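Local atomic coordinates of nitrite transporter NirC (Salmonella enterica subsp. enterica serovar Typhimurium, PDB entry 4FC4), a protein that moves nitrite in and out across the bacterial cytoplasmic membrane as a pentameric channel of the formate/nitrite transporter (FNT) family. Residues L25-S30 with P106-G111; A32-Y37 with L110-G115. One frame throughout, in Å; residues are numbered along the deposited sequence.

Contact 1. Residues L25-S30 with P106-G111; sequences LGFWVS and PQTWLG
Gln107 opens the contact from the helix of 106-111: its amide end reaches over to the Phe27 ring, with NE2 3.4 Å from Phe27 CE2 and nearly as close to Phe27 CD2. The two side chains cross at about a right angle, and the amide plane is turned 72° from the ring, so they do not stack flat on each other. Gln107 CB lies out beyond the same ring atom, 3.7 Å from Phe27 CE2. One residue on, Thr108 meets the far end of the ring at its edge, near the ring plane, OG1 standing 3.3 Å from Phe27 CZ. Phe27 gets this far because its CG is anti to the backbone N (chi1 -167°), which sends the ring straight across the gap. The polar needs of Thr108 OG1 are met within its own chain, by His83 ND1 and Ile104 O. Leu110 then lies alongside Trp28, the two side chains pointing the same way, with Leu110 CB 3.8 Å from Trp28 CZ3 at the edge of the indole. Gly111 closes the row: it has no side chain, and the benzo end of Trp28 comes up against its backbone, CZ3 of Trp28 being 3.5 Å from Gly111 N. Long side chains thus bridge the axes of 25-30 and 106-111, which approach to 9.1 Å at 52°. Helix 3-22 packs against Phe27 through Ile16, Leu19 and Ser20, with Ser20 also touching Gln107, while Leu25 and Val29 of helix 24-51 pack against Tyr247 and Gly244 of a neighbouring subunit.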
ATOM      1  N   LEU B  25       0.315  16.986  35.450  1.00 54.61           N
ATOM      2  CA  LEU B  25       0.465  17.826  34.258  1.00 56.19           C
ATOM      3  C   LEU B  25       0.685  17.020  32.971  1.00 52.06           C
ATOM      4  O   LEU B  25       0.004  17.237  31.966  1.00 55.19           O
ATOM      5  CB  LEU B  25       1.609  18.846  34.445  1.00 56.61           C
ATOM      6  CG  LEU B  25       1.963  19.733  33.222  1.00 58.98           C
ATOM      7  CD1 LEU B  25       0.794  20.624  32.793  1.00 55.67           C
ATOM      8  CD2 LEU B  25       3.251  20.535  33.451  1.00 56.09           C
ATOM      9  N   GLY B  26       1.655  16.115  32.993  1.00 51.14           N
ATOM     10  CA  GLY B  26       1.930  15.262  31.808  1.00 48.84           C
ATOM     11  C   GLY B  26       0.736  14.384  31.490  1.00 47.10           C
ATOM     12  O   GLY B  26       0.448  14.185  30.353  1.00 42.01           O
ATOM     13  N   PHE B  27       0.011  13.902  32.515  1.00 48.76           N
ATOM     14  CA  PHE B  27      -1.283  13.240  32.312  1.00 47.53           C
ATOM     15  C   PHE B  27      -2.251  14.071  31.464  1.00 47.17           C
ATOM     16  O   PHE B  27      -2.825  13.562  30.511  1.00 46.55           O
ATOM     17  CB  PHE B  27      -1.977  12.807  33.636  1.00 50.21           C
ATOM     18  CG  PHE B  27      -3.116  11.868  33.383  1.00 51.11           C
ATOM     19  CD1 PHE B  27      -2.879  10.501  33.201  1.00 49.01           C
ATOM     20  CD2 PHE B  27      -4.422  12.357  33.203  1.00 48.67           C
ATOM     21  CE1 PHE B  27      -3.931   9.637  32.924  1.00 47.61           C
ATOM     22  CE2 PHE B  27      -5.452  11.493  32.886  1.00 45.79           C
ATOM     23  CZ  PHE B  27      -5.215  10.132  32.765  1.00 45.48           C
ATOM     24  N   TRP B  28      -2.416  15.349  31.805  1.00 48.05           N
ATOM     25  CA  TRP B  28      -3.348  16.191  31.075  1.00 48.71           C
ATOM     26  C   TRP B  28      -2.840  16.547  29.729  1.00 46.82           C
ATOM     27  O   TRP B  28      -3.638  16.539  28.763  1.00 45.13           O
ATOM     28  CB  TRP B  28      -3.748  17.439  31.853  1.00 52.46           C
ATOM     29  CG  TRP B  28      -4.631  17.071  33.005  1.00 59.79           C
ATOM     30  CD1 TRP B  28      -4.241  16.733  34.287  1.00 64.12           C
ATOM     31  CD2 TRP B  28      -6.101  16.924  33.001  1.00 66.13           C
ATOM     32  NE1 TRP B  28      -5.324  16.424  35.074  1.00 68.47           N
ATOM     33  CE2 TRP B  28      -6.473  16.517  34.372  1.00 68.42           C
ATOM     34  CE3 TRP B  28      -7.113  17.118  32.052  1.00 65.58           C
ATOM     35  CZ2 TRP B  28      -7.799  16.310  34.751  1.00 65.32           C
ATOM     36  CZ3 TRP B  28      -8.451  16.920  32.454  1.00 64.93           C
ATOM     37  CH2 TRP B  28      -8.778  16.516  33.767  1.00 64.90           C
ATOM     38  N   VAL B  29      -1.542  16.848  29.611  1.00 43.63           N
ATOM     39  CA  VAL B  29      -1.023  17.196  28.276  1.00 46.69           C
ATOM     40  C   VAL B  29      -1.268  16.002  27.317  1.00 43.79           C
ATOM     41  O   VAL B  29      -1.779  16.121  26.206  1.00 44.40           O
ATOM     42  CB  VAL B  29       0.475  17.601  28.305  1.00 45.53           C
ATOM     43  CG1 VAL B  29       1.045  17.694  26.896  1.00 43.90           C
ATOM     44  CG2 VAL B  29       0.636  18.964  28.961  1.00 45.56           C
ATOM     45  N   SER B  30      -0.958  14.835  27.824  1.00 45.39           N
ATOM     46  CA  SER B  30      -0.918  13.636  27.057  1.00 45.44           C
ATOM     47  C   SER B  30      -2.362  13.127  26.720  1.00 48.62           C
ATOM     48  O   SER B  30      -2.599  12.641  25.601  1.00 44.49           O
ATOM     49  CB  SER B  30      -0.016  12.647  27.815  1.00 44.24           C
ATOM     50  OG  SER B  30       0.078  11.446  27.119  1.00 52.82           O
ATOM     51  N   PRO B 106     -12.360   8.743  34.135  1.00 50.08           N
ATOM     52  CA  PRO B 106     -13.026  10.052  33.930  1.00 51.21           C
ATOM     53  C   PRO B 106     -12.029  11.204  33.628  1.00 53.56           C
ATOM     54  O   PRO B 106     -12.329  12.110  32.820  1.00 54.60           O
ATOM     55  CB  PRO B 106     -13.774  10.306  35.282  1.00 52.27           C
ATOM     56  CG  PRO B 106     -13.236   9.285  36.253  1.00 51.63           C
ATOM     57  CD  PRO B 106     -12.765   8.111  35.408  1.00 51.12           C
ATOM     58  N   GLN B 107     -10.877  11.195  34.299  1.00 53.13           N
ATOM     59  CA  GLN B 107      -9.799  12.115  33.958  1.00 53.74           C
ATOM     60  C   GLN B 107      -9.345  11.999  32.485  1.00 48.38           C
ATOM     61  O   GLN B 107      -9.160  13.039  31.815  1.00 43.91           O
ATOM     62  CB  GLN B 107      -8.569  11.839  34.782  1.00 58.82           C
ATOM     63  CG  GLN B 107      -8.730  11.870  36.286  1.00 65.40           C
ATOM     64  CD  GLN B 107      -7.356  12.010  36.949  1.00 71.73           C
ATOM     65  OE1 GLN B 107      -7.289  12.246  38.138  1.00 63.94           O
ATOM     66  NE2 GLN B 107      -6.243  11.875  36.148  1.00 65.92           N
ATOM     67  N   THR B 108      -9.130  10.774  32.004  1.00 45.93           N
ATOM     68  CA  THR B 108      -8.615  10.604  30.634  1.00 43.64           C
ATOM     69  C   THR B 108      -9.675  11.188  29.707  1.00 45.68           C
ATOM     70  O   THR B 108      -9.385  11.930  28.774  1.00 50.82           O
ATOM     71  CB  THR B 108      -8.354   9.134  30.279  1.00 43.49           C
ATOM     72  OG1 THR B 108      -7.668   8.464  31.355  1.00 48.42           O
ATOM     73  CG2 THR B 108      -7.511   9.018  28.940  1.00 41.53           C
ATOM     74  N   TRP B 109     -10.920  10.829  29.974  1.00 47.24           N
ATOM     75  CA  TRP B 109     -12.069  11.357  29.265  1.00 47.26           C
ATOM     76  C   TRP B 109     -12.043  12.869  29.211  1.00 48.51           C
ATOM     77  O   TRP B 109     -12.179  13.426  28.128  1.00 45.04           O
ATOM     78  CB  TRP B 109     -13.335  10.897  29.993  1.00 50.04           C
ATOM     79  CG  TRP B 109     -14.584  11.043  29.188  1.00 50.40           C
ATOM     80  CD1 TRP B 109     -15.183  10.087  28.371  1.00 51.12           C
ATOM     81  CD2 TRP B 109     -15.428  12.232  29.066  1.00 52.62           C
ATOM     82  NE1 TRP B 109     -16.318  10.578  27.797  1.00 50.85           N
ATOM     83  CE2 TRP B 109     -16.525  11.858  28.156  1.00 52.44           C
ATOM     84  CE3 TRP B 109     -15.428  13.518  29.646  1.00 53.16           C
ATOM     85  CZ2 TRP B 109     -17.552  12.750  27.833  1.00 54.37           C
ATOM     86  CZ3 TRP B 109     -16.475  14.409  29.309  1.00 52.92           C
ATOM     87  CH2 TRP B 109     -17.522  14.026  28.455  1.00 52.62           C
ATOM     88  N   LEU B 110     -11.908  13.541  30.377  1.00 48.71           N
ATOM     89  CA  LEU B 110     -11.914  15.006  30.449  1.00 48.61           C
ATOM     90  C   LEU B 110     -10.763  15.617  29.639  1.00 50.29           C
ATOM     91  O   LEU B 110     -10.971  16.642  28.928  1.00 47.89           O
ATOM     92  CB  LEU B 110     -11.901  15.525  31.896  1.00 51.66           C
ATOM     93  CG  LEU B 110     -13.208  15.375  32.734  1.00 57.90           C
ATOM     94  CD1 LEU B 110     -13.013  15.750  34.197  1.00 59.57           C
ATOM     95  CD2 LEU B 110     -14.443  16.112  32.168  1.00 54.85           C
ATOM     96  N   GLY B 111      -9.579  14.979  29.709  1.00 46.63           N
ATOM     97  CA  GLY B 111      -8.431  15.455  28.966  1.00 45.12           C
ATOM     98  C   GLY B 111      -8.672  15.349  27.475  1.00 48.06           C
ATOM     99  O   GLY B 111      -8.386  16.260  26.731  1.00 53.69           O
TER

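Contact 2. Residues A32-Y37 with L110-G115; sequences AMAGAY and LGNLVG
Gly35 and Gly115 meet backbone to backbone, with alanine methyls beside them on helix 24-51. Neither glycine has a side chain to hold the helices apart, and carbonyl oxygens of the other helix lie directly against their CA atoms. The axes of 32-37 and 110-115 therefore close to 6.1 Å, crossing at -48°. Three CA-H...O contacts line the interface, running in both directions. Gly35 CA lies 3.3 Å from Asn112 O, nearly straight at 162°. Gly115 CA to Ala32 O, at 3.1 Å, is about as straight. Ala32 CA to Gly111 O, at 3.3 Å, is more bent. Ala32 CB leans past the helix opposite, level with Gly111 O and Gly115 CA and only loosely near Val114. One turn later Ala36 puts its CB 3.5 Å from Gly115 O, so two methyls of one helix flank the backbone of this glycine. Asn112 is the polar side chain that reaches across. With CG beside its own backbone N (chi1 -73°), it swings its amide toward the other helix, and ND2 comes 3.7 Å from Ala34 CB. That amide is buried but well bonded: ND2 donates to Ser31 O and Glu78 O, while OD1 accepts from Phe80 N, three bonds that fix its rotation and tie both helices to the chain around 78-80. On the far side of helix 24-51, Tyr37 OH is hydrogen-bonded to Tyr245 OH of a neighbouring subunit. Gly111 and Gly115 form a GxxxG pattern facing the small pair Ala32 and Ala36; the short interaxial distance, the crossing and the CA-H...O contacts are consistent with a right-handed GxxxG-type (GASright) transmembrane helix pair, here within the FNT channel fold.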
ATOM      1  N   ALA B  32      -4.908  15.485  26.502  1.00 46.03           N
ATOM      2  CA  ALA B  32      -5.339  16.530  25.537  1.00 44.16           C
ATOM      3  C   ALA B  32      -4.800  16.163  24.150  1.00 43.48           C
ATOM      4  O   ALA B  32      -5.492  16.348  23.142  1.00 43.99           O
ATOM      5  CB  ALA B  32      -4.886  17.937  25.965  1.00 42.47           C
ATOM      6  N   MET B  33      -3.565  15.666  24.104  1.00 40.40           N
ATOM      7  CA  MET B  33      -2.973  15.273  22.851  1.00 44.18           C
ATOM      8  C   MET B  33      -3.859  14.251  22.112  1.00 41.78           C
ATOM      9  O   MET B  33      -4.130  14.401  20.931  1.00 43.60           O
ATOM     10  CB  MET B  33      -1.557  14.719  23.048  1.00 45.61           C
ATOM     11  CG  MET B  33      -0.479  15.724  23.476  1.00 45.87           C
ATOM     12  SD  MET B  33       1.146  14.900  23.490  1.00 45.60           S
ATOM     13  CE  MET B  33       2.320  16.258  23.400  1.00 44.30           C
ATOM     14  N   ALA B  34      -4.330  13.220  22.807  1.00 40.15           N
ATOM     15  CA  ALA B  34      -5.118  12.215  22.129  1.00 40.06           C
ATOM     16  C   ALA B  34      -6.407  12.785  21.515  1.00 40.24           C
ATOM     17  O   ALA B  34      -6.757  12.412  20.405  1.00 37.94           O
ATOM     18  CB  ALA B  34      -5.419  11.029  23.022  1.00 39.72           C
ATOM     19  N   GLY B  35      -7.103  13.679  22.231  1.00 42.67           N
ATOM     20  CA  GLY B  35      -8.321  14.274  21.706  1.00 40.45           C
ATOM     21  C   GLY B  35      -8.004  15.144  20.510  1.00 38.32           C
ATOM     22  O   GLY B  35      -8.680  15.092  19.518  1.00 41.89           O
ATOM     23  N   ALA B  36      -6.964  15.944  20.608  1.00 36.84           N
ATOM     24  CA  ALA B  36      -6.525  16.779  19.501  1.00 36.17           C
ATOM     25  C   ALA B  36      -6.156  15.923  18.246  1.00 34.36           C
ATOM     26  O   ALA B  36      -6.605  16.245  17.112  1.00 35.79           O
ATOM     27  CB  ALA B  36      -5.362  17.672  19.945  1.00 35.02           C
ATOM     28  N   TYR B  37      -5.419  14.820  18.458  1.00 34.44           N
ATOM     29  CA  TYR B  37      -4.963  13.940  17.358  1.00 35.54           C
ATOM     30  C   TYR B  37      -6.128  13.298  16.677  1.00 38.71           C
ATOM     31  O   TYR B  37      -6.206  13.324  15.435  1.00 35.89           O
ATOM     32  CB  TYR B  37      -4.008  12.861  17.842  1.00 34.44           C
ATOM     33  CG  TYR B  37      -2.653  13.400  18.365  1.00 36.09           C
ATOM     34  CD1 TYR B  37      -2.260  14.752  18.165  1.00 33.44           C
ATOM     35  CD2 TYR B  37      -1.775  12.547  19.027  1.00 31.80           C
ATOM     36  CE1 TYR B  37      -1.066  15.200  18.636  1.00 32.90           C
ATOM     37  CE2 TYR B  37      -0.577  12.998  19.500  1.00 32.71           C
ATOM     38  CZ  TYR B  37      -0.224  14.315  19.317  1.00 33.48           C
ATOM     39  OH  TYR B  37       0.982  14.719  19.864  1.00 36.60           O
ATOM     40  N   LEU B 110     -11.908  13.541  30.377  1.00 48.71           N
ATOM     41  CA  LEU B 110     -11.914  15.006  30.449  1.00 48.61           C
ATOM     42  C   LEU B 110     -10.763  15.617  29.639  1.00 50.29           C
ATOM     43  O   LEU B 110     -10.971  16.642  28.928  1.00 47.89           O
ATOM     44  CB  LEU B 110     -11.901  15.525  31.896  1.00 51.66           C
ATOM     45  CG  LEU B 110     -13.208  15.375  32.734  1.00 57.90           C
ATOM     46  CD1 LEU B 110     -13.013  15.750  34.197  1.00 59.57           C
ATOM     47  CD2 LEU B 110     -14.443  16.112  32.168  1.00 54.85           C
ATOM     48  N   GLY B 111      -9.579  14.979  29.709  1.00 46.63           N
ATOM     49  CA  GLY B 111      -8.431  15.455  28.966  1.00 45.12           C
ATOM     50  C   GLY B 111      -8.672  15.349  27.475  1.00 48.06           C
ATOM     51  O   GLY B 111      -8.386  16.260  26.731  1.00 53.69           O
ATOM     52  N   ASN B 112      -9.165  14.200  27.031  1.00 47.45           N
ATOM     53  CA  ASN B 112      -9.528  13.988  25.642  1.00 45.94           C
ATOM     54  C   ASN B 112     -10.490  15.067  25.132  1.00 48.70           C
ATOM     55  O   ASN B 112     -10.340  15.541  23.995  1.00 45.83           O
ATOM     56  CB  ASN B 112     -10.158  12.620  25.483  1.00 41.64           C
ATOM     57  CG  ASN B 112      -9.153  11.499  25.597  1.00 48.43           C
ATOM     58  OD1 ASN B 112      -9.556  10.349  25.609  1.00 51.43           O
ATOM     59  ND2 ASN B 112      -7.827  11.819  25.669  1.00 48.65           N
ATOM     60  N   LEU B 113     -11.433  15.475  25.998  1.00 45.99           N
ATOM     61  CA  LEU B 113     -12.437  16.503  25.662  1.00 48.98           C
ATOM     62  C   LEU B 113     -11.766  17.872  25.452  1.00 49.77           C
ATOM     63  O   LEU B 113     -11.974  18.498  24.405  1.00 50.63           O
ATOM     64  CB  LEU B 113     -13.585  16.547  26.692  1.00 45.99           C
ATOM     65  CG  LEU B 113     -14.738  17.559  26.490  1.00 49.92           C
ATOM     66  CD1 LEU B 113     -15.600  17.270  25.239  1.00 44.91           C
ATOM     67  CD2 LEU B 113     -15.605  17.699  27.759  1.00 41.17           C
ATOM     68  N   VAL B 114     -10.911  18.278  26.396  1.00 48.21           N
ATOM     69  CA  VAL B 114     -10.113  19.486  26.260  1.00 45.51           C
ATOM     70  C   VAL B 114      -9.329  19.503  24.923  1.00 47.15           C
ATOM     71  O   VAL B 114      -9.349  20.511  24.214  1.00 48.05           O
ATOM     72  CB  VAL B 114      -9.167  19.639  27.461  1.00 46.20           C
ATOM     73  CG1 VAL B 114      -8.087  20.685  27.184  1.00 42.98           C
ATOM     74  CG2 VAL B 114      -9.970  19.999  28.753  1.00 44.17           C
ATOM     75  N   GLY B 115      -8.674  18.403  24.554  1.00 41.08           N
ATOM     76  CA  GLY B 115      -7.838  18.407  23.346  1.00 42.62           C
ATOM     77  C   GLY B 115      -8.717  18.483  22.118  1.00 43.06           C
ATOM     78  O   GLY B 115      -8.345  19.101  21.104  1.00 43.34           O
TER

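In the fold
Contacts 1 and 2 are successive steps of one crossing between helices 24-51 and 98-125, their centres about 7 Å apart. The axes draw together from 9.1 Å between 25-30 and 106-111 to 6.1 Å between 32-37 and 110-115, so bulky aromatic side chains give way to bare backbone. Gly111 serves both, against the benzo end of Trp28 in contact 1 and beside Ala32 in contact 2. Contact 2 is buried and contact 1 partly so; their centres lie about 10 Å and about 14 Å from the centre of the chain. In both, it is helix 24-51 that also packs on a neighbouring subunit of the pentamer, while helix 98-125 meets it from within the protomer.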